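PDB 3BGK: ADP-dependent (S)-NAD(P)H-hydrate dehydratase from Streptococcus mutans, which probably catalyses the ADP-dependent dehydration of the S-form of NAD(P)HX, a hydrated and damaged NAD(P)H, so returning it to the usable cofactor. Local coordinates for residues 279-284 against 303-308; 77-82 against 294-299; 117-122 against 142-147; 146-151 against 156-161; 100-103 against 109-112. All blocks are in the same frame, centred on the assembly; numbering follows the deposited sequence.

All five contacts are packing, with no hydrogen bond between their segments; several polar groups are bonded outside the contacts. Interactions 1, 4 and 5 are buried, whereas 2 and 3 are only partly so. Interactions 1 and 2 share helix 295-310 and touch where I298 meets I282 and A283; interactions 3 and 4 share helix 139-151, the first joining it to a neighbouring helix and the second to the sheet. Interactions 4 and 5 both close a helix onto a strand, using leucine, isoleucine, alanine and aromatic edges. Between helices, interaction 1 sets valine against tyrosine and isoleucine, interaction 3 leucine against valine and a threonine methyl, and interaction 2 a serine hydroxyl against a helix backbone.

Interaction 1: residues 279-284 against 303-308; sequences HSYIAD and TRVMKE
While Y281 and I282 press on V305, the same stretch of helix also carries D284, whose OD1 is gripped by two groups, the hydroxyl of Y243 and the backbone N of G240. The contact itself has no polar bond and is made by three side chains. CG1 of V305 stands at the edge of the Y281 ring, near the ring plane, with CE2 of Y281 3.7 Å from CG1 of V305, and it also nears CG1 of I282. CG2 of V305 meets I282 alone, where CG1 of I282 lies 4.0 Å from CG2 of V305. The two methyls are placed by V305 CG1 being anti to the backbone N (chi1 180°), which sets CG2 anti to the carbonyl carbon. The I282 and V305 side chains run past one another in opposing directions. The two helices, 268-287 and 295-310, are the last of the chain and belong to the helical layers of the three-layer alpha/beta sandwich, the ribokinase-like fold of the NnrD/CARKD family. Valine suits the narrow gap, since CA of I282 and CA of V305 are 7.6 Å apart; tyrosine suits its partly exposed place, where the ring edge gives V305 a broad apolar surface. Within helix 295-310, R304 and E308 form a long salt bridge, with NH1 of R304 3.9 Å from OE1 of E308, and NH2 of R304 pairs with E301. Selenomethionine M306 points away from this contact and packs on Y291 of a neighbouring subunit.

Interaction 2: residues 77-82 against 294-299; sequences AALACV and LPTRIS
Beside the meeting of S299 with A80 and T296 with L79, the flat group is the guanidinium of R297: CD1 of L294 sits over one of its faces, 3.6 Å above the plane and displaced toward the rim. No flat group takes part across the helices. Helix 71-83 and the start of helix 295-310 run nearly parallel, at 15° with 9.3 Å between the axes of the short segments. Such closeness needs small residues, and alanine and serine supply them, with CA of A80 and CA of S299 only 5.0 Å apart. OG of S299, anti to its own carbonyl carbon (chi1 -75°), lies 3.5 Å from CA and 3.7 Å from CB of A80. One turn earlier on helix 295-310, CG2 of T296 meets CD1 of L79 at 3.9 Å. T296 thus gives its methyl to the leucine, while its hydroxyl is hydrogen-bonded to OE2 of E107 of a neighbouring subunit. L294 is the N-cap residue, and its O accepts from the N of both R297 and I298. Helix 249-263 covers the pair, M256 meeting A80 and T252 meeting S299; D251, predicted to bind (6S)-NADPHX, has its side chain about 8 Å from that of A80. The chemistry therefore implies cohesion through close fit and burial, with threonine serving two surfaces: its methyl the contact with L79 inside the chain, its hydroxyl the subunit interface.

Interaction 3: residues 117-122 against 142-147; sequences DRLSEQ and QTTFDV
L119 and V147 reach each other because both send their leading branch anti to the backbone N: L119 CG at chi1 173° and V147 CG1 at chi1 172°. The first torsion of L119 swings CG toward helix 139-151, and the second makes CD2 the leading methyl. It meets two residues spaced one helical turn apart on helix 139-151, with CD2 of L119 3.8 Å from CG1 of V147 and 3.9 Å from CG2 of T144. The leucine crosses the threonine at about a right angle and lies aslant to the valine. Leucine suits this place by its reach, for the axes of the short segments are 11.1 Å apart and cross at -37°. S120 adds a small contribution from the outer margin, where its OG lies 4.0 Å from CG1 of V147, a contact without a hydrogen bond. T144 is a polar residue used as an aliphatic one: its methyl faces L119, whereas OG1 turns back to the O of L140 in the preceding turn, so the hydroxyl is satisfied within its own helix although the residue is buried. Elsewhere on the same helix segment, NE2 of Q142 makes only a weak, bent hydrogen bond to OD2 of D146. Both helices lie on the same face of the central sheet: L119 also rests on F111 of strand 109-112 and I64 of strand 60-64, T144 shares I64, and F145, pointing away from L119, packs on L167 and L168 of helix 163-170.

Interaction 4: residues 146-151 against 156-161; sequences DVVWQA and QTLIID
W149 drops from helix 139-151 onto L158 and I160 of strand 157-161, within the beta-alpha-beta crossover formed by strand 128-131, this helix and this strand. The helix runs back along the sheet, at 154° to the strand and with 11.3 Å between the axes of the short segments, a gap that takes large side chains to fill. CG of W149 is anti to the backbone N (chi1 -159°), which carries the indole toward the strand. It makes the contact with CZ3 of its six-membered ring, and both aliphatic partners cross it at about a right angle. CZ3 of W149 is 3.7 Å from CD2 of L158, which approaches the ring on a slant. CD1 of I160 comes instead to the ring's edge, in its plane, 3.9 Å from CZ3 of W149. L158 and I160 are two apart on the strand, so both project to the helix side, and their aliphatic chains suit this buried sheet face. Elsewhere the indole has a cation-pi contact with R171 and meets the rings of F145 and W176. D161, facing the other way, forms a salt bridge with K222, a residue predicted to bind AMP. Q156, at the turn into the strand, is buried but satisfied: NE2 bonds to the O of A126 and OE1 receives the N of E153. V148 adds a looser contact, CG1 of V148 lying 4.4 Å from CD1 of L158.

Interaction 5: residues 100-103 against 109-112; sequences ALHS and MAFD
The apolar part of the contact is L101 against A110. CD2 of L101 lies 3.4 Å from CB of A110, reaching over because CG of L101 is set anti to the backbone N (chi1 175°). Alanine fits well here, its small methyl suiting the close approach of CD2 of L101. The other leucine methyl, CD1, packs on A78 of helix 71-83, and V91 and I75 also touch this side chain. The H102 ring adds van der Waals contact: CA of M109 stands at its edge, near its plane, 4.2 Å from NE2 of H102, and CE1 of H102 is 4.1 Å from CB of A110. These residues close the beta-alpha-beta unit of strand 88-93, helix 98-104 and strand 109-112, the last being an outermost strand of the sheet within the chain. It is bonded to strand 88-93 through M109 and F111. While A110 faces this helix, F111 and selenomethionine M109 point away from it, toward helix 116-125. The polar bonds of H102 and D112 lead to other parts. NE2 of H102 is hydrogen-bonded to the O of A108 just before the strand, which fixes the imidazole beside the start of the strand. Two backbone groups serve the assembly: the O of H102 bonds to NE2 of H104 of a neighbouring subunit, and the N of D112 to the hydroxyl of Y68 of that same subunit.

Interaction 1: residues 279-284 against 303-308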
# COMPACT_ATOMS: atom_id res chain seq x y z
N HIS A 279 12.77 20.97 -2.51
CA HIS A 279 13.18 19.57 -2.64
C HIS A 279 14.38 19.26 -1.72
O HIS A 279 14.28 18.39 -0.84
CB HIS A 279 13.50 19.32 -4.12
CG HIS A 279 14.12 17.99 -4.42
ND1 HIS A 279 15.48 17.80 -4.47
CD2 HIS A 279 13.56 16.80 -4.74
CE1 HIS A 279 15.74 16.54 -4.78
NE2 HIS A 279 14.59 15.92 -4.96
N SER A 280 15.48 20.00 -1.88
CA SER A 280 16.68 19.81 -1.05
C SER A 280 16.53 20.30 0.38
O SER A 280 17.10 19.71 1.31
CB SER A 280 17.91 20.46 -1.70
OG SER A 280 18.44 19.64 -2.72
N TYR A 281 15.77 21.37 0.56
CA TYR A 281 15.49 21.92 1.89
C TYR A 281 14.78 20.90 2.77
O TYR A 281 15.11 20.76 3.95
CB TYR A 281 14.67 23.20 1.78
CG TYR A 281 14.17 23.77 3.08
CD1 TYR A 281 14.96 24.62 3.85
CD2 TYR A 281 12.89 23.47 3.54
CE1 TYR A 281 14.50 25.15 5.05
CE2 TYR A 281 12.42 23.99 4.74
CZ TYR A 281 13.23 24.83 5.48
OH TYR A 281 12.76 25.36 6.67
N ILE A 282 13.80 20.20 2.19
CA ILE A 282 13.08 19.14 2.91
C ILE A 282 14.03 17.98 3.25
O ILE A 282 14.04 17.48 4.38
CB ILE A 282 11.83 18.66 2.12
CG1 ILE A 282 10.76 19.76 2.11
CG2 ILE A 282 11.26 17.38 2.73
CD1 ILE A 282 9.70 19.62 1.02
N ALA A 283 14.85 17.59 2.27
CA ALA A 283 15.85 16.54 2.45
C ALA A 283 16.80 16.88 3.59
O ALA A 283 17.15 16.01 4.39
CB ALA A 283 16.61 16.30 1.15
N ASP A 284 17.20 18.16 3.67
CA ASP A 284 18.02 18.67 4.77
C ASP A 284 17.34 18.51 6.12
O ASP A 284 17.99 18.12 7.09
CB ASP A 284 18.43 20.14 4.55
CG ASP A 284 19.70 20.28 3.71
OD1 ASP A 284 19.93 19.44 2.81
OD2 ASP A 284 20.48 21.22 3.95
N THR A 303 3.51 19.26 1.60
CA THR A 303 2.51 20.27 1.98
C THR A 303 2.69 20.89 3.35
O THR A 303 2.40 22.07 3.52
CB THR A 303 1.03 19.83 1.86
OG1 THR A 303 0.88 18.45 2.21
CG2 THR A 303 0.53 20.09 0.49
N ARG A 304 3.13 20.10 4.32
CA ARG A 304 3.39 20.65 5.65
C ARG A 304 4.42 21.78 5.56
O ARG A 304 4.28 22.81 6.23
CB ARG A 304 3.85 19.57 6.63
CG ARG A 304 4.08 20.09 8.04
CD ARG A 304 4.66 19.03 8.98
NE ARG A 304 5.88 18.40 8.47
CZ ARG A 304 7.08 18.98 8.46
NH1 ARG A 304 7.25 20.22 8.90
NH2 ARG A 304 8.13 18.31 7.98
N VAL A 305 5.43 21.59 4.72
CA VAL A 305 6.51 22.57 4.58
C VAL A 305 6.10 23.73 3.67
O VAL A 305 6.44 24.88 3.97
CB VAL A 305 7.82 21.91 4.09
CG1 VAL A 305 8.92 22.94 3.94
CG2 VAL A 305 8.25 20.80 5.05
N MSE A 306 5.38 23.45 2.60
CA MSE A 306 4.82 24.50 1.75
C MSE A 306 3.90 25.40 2.57
O MSE A 306 3.93 26.62 2.43
CB MSE A 306 4.08 23.93 0.54
CG MSE A 306 4.99 23.34 -0.51
SE MSE A 306 4.06 22.79 -2.13
CE MSE A 306 3.68 24.55 -2.88
N LYS A 307 3.09 24.78 3.44
CA LYS A 307 2.24 25.50 4.39
C LYS A 307 3.05 26.46 5.26
O LYS A 307 2.65 27.62 5.42
CB LYS A 307 1.46 24.53 5.27
CG LYS A 307 0.56 25.19 6.30
CD LYS A 307 -0.55 25.99 5.64
CE LYS A 307 -1.28 26.86 6.64
NZ LYS A 307 -2.40 27.59 6.00
N GLU A 308 4.16 25.98 5.81
CA GLU A 308 5.12 26.80 6.56
C GLU A 308 5.71 27.92 5.70
O GLU A 308 5.91 29.04 6.17
CB GLU A 308 6.27 25.95 7.11
CG GLU A 308 5.94 24.99 8.24
CD GLU A 308 7.18 24.27 8.78
OE1 GLU A 308 8.06 23.90 7.97
OE2 GLU A 308 7.27 24.07 10.01

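Interaction 2: residues 77-82 against 294-299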
# COMPACT_ATOMS: atom_id res chain seq x y z
N ALA A 77 7.38 10.69 -9.30
CA ALA A 77 7.08 12.01 -9.84
C ALA A 77 5.61 12.37 -9.59
O ALA A 77 5.31 13.49 -9.19
CB ALA A 77 7.41 12.05 -11.32
N ALA A 78 4.72 11.40 -9.79
CA ALA A 78 3.30 11.61 -9.50
C ALA A 78 3.06 12.01 -8.05
O ALA A 78 2.40 13.01 -7.77
CB ALA A 78 2.49 10.38 -9.86
N LEU A 79 3.61 11.21 -7.12
CA LEU A 79 3.53 11.49 -5.69
C LEU A 79 4.00 12.91 -5.36
O LEU A 79 3.33 13.61 -4.60
CB LEU A 79 4.34 10.47 -4.89
CG LEU A 79 3.68 9.13 -4.54
CD1 LEU A 79 4.70 8.19 -3.90
CD2 LEU A 79 2.48 9.32 -3.61
N ALA A 80 5.13 13.32 -5.93
CA ALA A 80 5.64 14.66 -5.69
C ALA A 80 4.72 15.73 -6.26
O ALA A 80 4.49 16.76 -5.61
CB ALA A 80 7.04 14.80 -6.26
N CYS A 81 4.19 15.48 -7.45
CA CYS A 81 3.38 16.46 -8.15
C CYS A 81 2.07 16.75 -7.42
O CYS A 81 1.66 17.90 -7.31
CB CYS A 81 3.09 16.02 -9.58
SG CYS A 81 2.34 17.31 -10.59
N VAL A 82 1.42 15.69 -6.94
CA VAL A 82 0.15 15.82 -6.21
C VAL A 82 0.40 16.51 -4.88
O VAL A 82 -0.31 17.45 -4.51
CB VAL A 82 -0.55 14.45 -5.98
CG1 VAL A 82 -1.84 14.62 -5.19
CG2 VAL A 82 -0.87 13.79 -7.30
N LEU A 294 14.83 9.14 1.68
CA LEU A 294 14.19 8.49 0.54
C LEU A 294 13.22 9.43 -0.18
O LEU A 294 12.52 10.21 0.46
CB LEU A 294 13.49 7.18 0.96
CG LEU A 294 14.35 6.05 1.54
CD1 LEU A 294 13.49 4.82 1.81
CD2 LEU A 294 15.55 5.69 0.65
N PRO A 295 13.18 9.34 -1.52
CA PRO A 295 12.34 10.19 -2.37
C PRO A 295 10.87 10.26 -1.92
O PRO A 295 10.29 11.34 -1.87
CB PRO A 295 12.47 9.54 -3.74
CG PRO A 295 13.80 8.86 -3.72
CD PRO A 295 13.97 8.37 -2.32
N THR A 296 10.28 9.11 -1.57
CA THR A 296 8.88 9.09 -1.10
C THR A 296 8.70 9.70 0.29
O THR A 296 7.59 10.12 0.64
CB THR A 296 8.27 7.67 -1.08
OG1 THR A 296 9.06 6.82 -0.24
CG2 THR A 296 8.19 7.09 -2.49
N ARG A 297 9.77 9.73 1.10
CA ARG A 297 9.70 10.35 2.42
C ARG A 297 9.66 11.87 2.29
O ARG A 297 9.04 12.55 3.11
CB ARG A 297 10.88 9.96 3.32
CG ARG A 297 11.19 8.47 3.43
CD ARG A 297 10.30 7.74 4.43
NE ARG A 297 10.68 6.33 4.53
CZ ARG A 297 10.23 5.36 3.73
NH1 ARG A 297 10.64 4.11 3.91
NH2 ARG A 297 9.37 5.63 2.75
N ILE A 298 10.33 12.40 1.27
CA ILE A 298 10.32 13.84 0.96
C ILE A 298 8.94 14.30 0.49
O ILE A 298 8.46 15.35 0.90
CB ILE A 298 11.37 14.18 -0.11
CG1 ILE A 298 12.78 14.08 0.47
CG2 ILE A 298 11.14 15.57 -0.69
CD1 ILE A 298 13.89 14.19 -0.57
N SER A 299 8.33 13.50 -0.39
CA SER A 299 7.00 13.77 -0.92
C SER A 299 5.93 13.88 0.16
O SER A 299 5.06 14.76 0.09
CB SER A 299 6.59 12.69 -1.93
OG SER A 299 7.29 12.87 -3.15

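Interaction 3: residues 117-122 against 142-147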
# COMPACT_ATOMS: atom_id res chain seq x y z
N ASP A 117 -5.35 7.85 -28.88
CA ASP A 117 -6.40 8.86 -28.93
C ASP A 117 -6.69 9.47 -27.56
O ASP A 117 -6.99 10.66 -27.46
CB ASP A 117 -7.68 8.30 -29.57
CG ASP A 117 -7.61 8.24 -31.10
OD1 ASP A 117 -6.62 8.73 -31.69
OD2 ASP A 117 -8.55 7.69 -31.73
N ARG A 118 -6.58 8.65 -26.51
CA ARG A 118 -6.74 9.15 -25.14
C ARG A 118 -5.54 10.00 -24.71
O ARG A 118 -5.72 11.06 -24.10
CB ARG A 118 -7.02 8.01 -24.15
CG ARG A 118 -7.36 8.51 -22.76
CD ARG A 118 -7.65 7.40 -21.78
NE ARG A 118 -9.04 6.94 -21.87
CZ ARG A 118 -9.40 5.69 -22.16
NH1 ARG A 118 -8.48 4.76 -22.39
NH2 ARG A 118 -10.69 5.37 -22.21
N LEU A 119 -4.33 9.54 -25.04
CA LEU A 119 -3.12 10.32 -24.80
C LEU A 119 -3.20 11.70 -25.43
O LEU A 119 -2.82 12.69 -24.80
CB LEU A 119 -1.87 9.57 -25.31
CG LEU A 119 -0.52 10.31 -25.30
CD1 LEU A 119 -0.07 10.69 -23.88
CD2 LEU A 119 0.54 9.49 -26.00
N SER A 120 -3.71 11.75 -26.66
CA SER A 120 -3.92 13.01 -27.39
C SER A 120 -4.90 13.93 -26.67
O SER A 120 -4.58 15.09 -26.41
CB SER A 120 -4.39 12.74 -28.82
OG SER A 120 -3.29 12.67 -29.71
N GLU A 121 -6.09 13.40 -26.36
CA GLU A 121 -7.12 14.13 -25.62
C GLU A 121 -6.55 14.71 -24.32
O GLU A 121 -6.81 15.87 -23.99
CB GLU A 121 -8.31 13.22 -25.30
CG GLU A 121 -9.20 12.89 -26.50
N GLN A 122 -5.77 13.90 -23.61
CA GLN A 122 -5.22 14.30 -22.32
C GLN A 122 -4.15 15.39 -22.43
O GLN A 122 -4.01 16.21 -21.52
CB GLN A 122 -4.68 13.09 -21.54
CG GLN A 122 -5.78 12.17 -20.99
CD GLN A 122 -6.72 12.86 -20.00
OE1 GLN A 122 -6.28 13.66 -19.16
NE2 GLN A 122 -8.00 12.55 -20.08
N GLN A 142 9.57 6.32 -28.26
CA GLN A 142 9.73 7.19 -29.43
C GLN A 142 8.41 7.55 -30.12
O GLN A 142 8.24 8.68 -30.58
CB GLN A 142 10.72 6.60 -30.45
CG GLN A 142 12.01 7.41 -30.60
CD GLN A 142 11.77 8.80 -31.20
OE1 GLN A 142 12.24 9.81 -30.66
NE2 GLN A 142 11.05 8.86 -32.32
N THR A 143 7.51 6.57 -30.21
CA THR A 143 6.17 6.79 -30.76
C THR A 143 5.45 7.84 -29.90
O THR A 143 4.89 8.81 -30.42
CB THR A 143 5.35 5.46 -30.82
OG1 THR A 143 5.95 4.59 -31.79
CG2 THR A 143 3.90 5.71 -31.22
N THR A 144 5.51 7.64 -28.59
CA THR A 144 4.92 8.54 -27.61
C THR A 144 5.56 9.92 -27.61
O THR A 144 4.85 10.92 -27.58
CB THR A 144 5.03 7.97 -26.20
OG1 THR A 144 4.47 6.65 -26.18
CG2 THR A 144 4.29 8.86 -25.21
N PHE A 145 6.89 9.97 -27.62
CA PHE A 145 7.59 11.24 -27.68
C PHE A 145 7.02 12.08 -28.82
O PHE A 145 6.68 13.25 -28.63
CB PHE A 145 9.09 11.05 -27.88
CG PHE A 145 9.88 12.34 -27.84
CD1 PHE A 145 10.45 12.78 -26.65
CD2 PHE A 145 10.03 13.11 -28.99
CE1 PHE A 145 11.17 13.97 -26.61
CE2 PHE A 145 10.75 14.29 -28.95
CZ PHE A 145 11.32 14.73 -27.77
N ASP A 146 6.90 11.44 -29.98
CA ASP A 146 6.47 12.11 -31.20
C ASP A 146 4.99 12.50 -31.21
O ASP A 146 4.62 13.47 -31.87
CB ASP A 146 6.83 11.27 -32.44
CG ASP A 146 8.33 11.26 -32.71
OD1 ASP A 146 9.00 12.31 -32.55
OD2 ASP A 146 8.85 10.19 -33.09
N VAL A 147 4.15 11.75 -30.49
CA VAL A 147 2.74 12.11 -30.32
C VAL A 147 2.67 13.42 -29.53
O VAL A 147 2.09 14.41 -29.99
CB VAL A 147 1.91 11.00 -29.61
CG1 VAL A 147 0.50 11.49 -29.28
CG2 VAL A 147 1.84 9.76 -30.47

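Interaction 4: residues 146-151 against 156-161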
# COMPACT_ATOMS: atom_id res chain seq x y z
N ASP A 146 6.90 11.44 -29.98
CA ASP A 146 6.47 12.11 -31.20
C ASP A 146 4.99 12.50 -31.21
O ASP A 146 4.62 13.47 -31.87
CB ASP A 146 6.83 11.27 -32.44
CG ASP A 146 8.33 11.26 -32.71
OD1 ASP A 146 9.00 12.31 -32.55
OD2 ASP A 146 8.85 10.19 -33.09
N VAL A 147 4.15 11.75 -30.49
CA VAL A 147 2.74 12.11 -30.32
C VAL A 147 2.67 13.42 -29.53
O VAL A 147 2.09 14.41 -29.99
CB VAL A 147 1.91 11.00 -29.61
CG1 VAL A 147 0.50 11.49 -29.28
CG2 VAL A 147 1.84 9.76 -30.47
N VAL A 148 3.29 13.40 -28.35
CA VAL A 148 3.36 14.55 -27.45
C VAL A 148 3.92 15.76 -28.19
O VAL A 148 3.31 16.81 -28.19
CB VAL A 148 4.22 14.23 -26.21
CG1 VAL A 148 4.47 15.48 -25.36
CG2 VAL A 148 3.57 13.14 -25.40
N TRP A 149 5.08 15.58 -28.83
CA TRP A 149 5.76 16.66 -29.54
C TRP A 149 4.88 17.36 -30.59
O TRP A 149 4.98 18.56 -30.79
CB TRP A 149 7.05 16.15 -30.19
CG TRP A 149 8.02 17.24 -30.49
CD1 TRP A 149 8.27 17.81 -31.72
CD2 TRP A 149 8.86 17.93 -29.55
NE1 TRP A 149 9.22 18.80 -31.59
CE2 TRP A 149 9.59 18.89 -30.28
CE3 TRP A 149 9.06 17.82 -28.17
CZ2 TRP A 149 10.52 19.74 -29.67
CZ3 TRP A 149 9.98 18.66 -27.56
CH2 TRP A 149 10.69 19.61 -28.31
N GLN A 150 4.00 16.60 -31.25
CA GLN A 150 3.09 17.17 -32.25
C GLN A 150 1.79 17.72 -31.66
O GLN A 150 1.09 18.52 -32.29
CB GLN A 150 2.78 16.15 -33.36
CG GLN A 150 3.96 15.83 -34.27
N ALA A 151 1.47 17.30 -30.43
CA ALA A 151 0.24 17.71 -29.77
C ALA A 151 0.40 18.89 -28.79
O ALA A 151 -0.59 19.47 -28.34
CB ALA A 151 -0.41 16.51 -29.07
N GLN A 156 1.19 25.85 -23.27
CA GLN A 156 1.55 24.77 -22.36
C GLN A 156 3.02 24.81 -21.93
O GLN A 156 3.89 25.21 -22.71
CB GLN A 156 1.29 23.42 -23.03
CG GLN A 156 -0.16 23.06 -23.22
CD GLN A 156 -0.31 21.68 -23.81
OE1 GLN A 156 0.44 21.29 -24.70
NE2 GLN A 156 -1.28 20.93 -23.31
N THR A 157 3.28 24.40 -20.70
CA THR A 157 4.65 24.22 -20.20
C THR A 157 5.08 22.76 -20.40
O THR A 157 4.36 21.83 -20.03
CB THR A 157 4.77 24.62 -18.72
OG1 THR A 157 4.23 25.94 -18.55
CG2 THR A 157 6.23 24.62 -18.27
N LEU A 158 6.25 22.57 -20.99
CA LEU A 158 6.75 21.24 -21.29
C LEU A 158 8.04 20.98 -20.53
O LEU A 158 9.03 21.70 -20.71
CB LEU A 158 6.95 21.05 -22.80
CG LEU A 158 7.54 19.72 -23.29
CD1 LEU A 158 6.58 18.55 -23.07
CD2 LEU A 158 7.94 19.83 -24.76
N ILE A 159 8.01 19.95 -19.69
CA ILE A 159 9.18 19.51 -18.95
C ILE A 159 9.69 18.21 -19.56
O ILE A 159 8.95 17.22 -19.67
CB ILE A 159 8.91 19.34 -17.43
CG1 ILE A 159 8.16 20.55 -16.88
CG2 ILE A 159 10.22 19.14 -16.68
CD1 ILE A 159 7.42 20.28 -15.59
N ILE A 160 10.95 18.24 -19.97
CA ILE A 160 11.59 17.10 -20.59
C ILE A 160 12.63 16.55 -19.62
O ILE A 160 13.60 17.23 -19.28
CB ILE A 160 12.23 17.49 -21.95
CG1 ILE A 160 11.17 18.11 -22.88
CG2 ILE A 160 12.89 16.28 -22.60
CD1 ILE A 160 11.74 18.90 -24.04
N ASP A 161 12.41 15.33 -19.17
CA ASP A 161 13.17 14.76 -18.07
C ASP A 161 13.84 13.47 -18.48
O ASP A 161 13.41 12.82 -19.42
CB ASP A 161 12.25 14.51 -16.88
CG ASP A 161 12.99 14.03 -15.65
OD1 ASP A 161 13.62 14.87 -14.98
OD2 ASP A 161 12.93 12.82 -15.35

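Interaction 5: residues 100-103 against 109-112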
# COMPACT_ATOMS: atom_id res chain seq x y z
N ALA A 100 -0.00 -0.27 -9.24
CA ALA A 100 1.01 0.16 -8.28
C ALA A 100 0.93 1.67 -8.03
O ALA A 100 1.05 2.12 -6.89
CB ALA A 100 2.40 -0.24 -8.75
N LEU A 101 0.70 2.44 -9.09
CA LEU A 101 0.52 3.88 -8.97
C LEU A 101 -0.67 4.18 -8.06
O LEU A 101 -0.57 5.02 -7.16
CB LEU A 101 0.31 4.56 -10.33
CG LEU A 101 -0.01 6.06 -10.25
CD1 LEU A 101 1.24 6.91 -10.29
CD2 LEU A 101 -0.96 6.48 -11.33
N HIS A 102 -1.79 3.49 -8.30
CA HIS A 102 -2.99 3.74 -7.51
C HIS A 102 -2.91 3.22 -6.09
O HIS A 102 -3.62 3.73 -5.21
CB HIS A 102 -4.24 3.23 -8.21
CG HIS A 102 -4.74 4.17 -9.26
ND1 HIS A 102 -5.35 3.74 -10.41
CD2 HIS A 102 -4.68 5.52 -9.34
CE1 HIS A 102 -5.67 4.79 -11.16
NE2 HIS A 102 -5.28 5.88 -10.52
N SER A 103 -2.04 2.25 -5.85
CA SER A 103 -1.77 1.81 -4.49
C SER A 103 -1.24 2.99 -3.68
O SER A 103 -1.59 3.15 -2.52
CB SER A 103 -0.79 0.63 -4.44
OG SER A 103 0.53 1.03 -4.78
N MSE A 109 -5.45 10.11 -11.98
CA MSE A 109 -5.94 9.23 -13.04
C MSE A 109 -4.75 8.67 -13.80
O MSE A 109 -3.74 9.36 -13.98
CB MSE A 109 -6.91 9.97 -13.96
CG MSE A 109 -7.63 9.07 -14.97
SE MSE A 109 -6.68 8.95 -16.67
CE MSE A 109 -7.69 10.32 -17.63
N ALA A 110 -4.86 7.42 -14.22
CA ALA A 110 -3.79 6.77 -14.96
C ALA A 110 -4.36 5.94 -16.10
O ALA A 110 -5.39 5.29 -15.93
CB ALA A 110 -2.96 5.90 -14.04
N PHE A 111 -3.68 5.97 -17.24
CA PHE A 111 -4.09 5.16 -18.39
C PHE A 111 -2.88 4.60 -19.13
O PHE A 111 -1.74 5.01 -18.89
CB PHE A 111 -5.02 5.96 -19.34
CG PHE A 111 -4.35 7.14 -20.00
CD1 PHE A 111 -3.92 7.05 -21.31
CD2 PHE A 111 -4.14 8.32 -19.31
CE1 PHE A 111 -3.30 8.14 -21.93
CE2 PHE A 111 -3.52 9.41 -19.92
CZ PHE A 111 -3.10 9.31 -21.23
N ASP A 112 -3.15 3.66 -20.02
CA ASP A 112 -2.15 3.04 -20.86
C ASP A 112 -1.66 4.05 -21.89
O ASP A 112 -2.44 4.57 -22.69
CB ASP A 112 -2.77 1.82 -21.56
CG ASP A 112 -1.73 0.88 -22.15
OD1 ASP A 112 -0.58 1.29 -22.40
OD2 ASP A 112 -2.09 -0.29 -22.37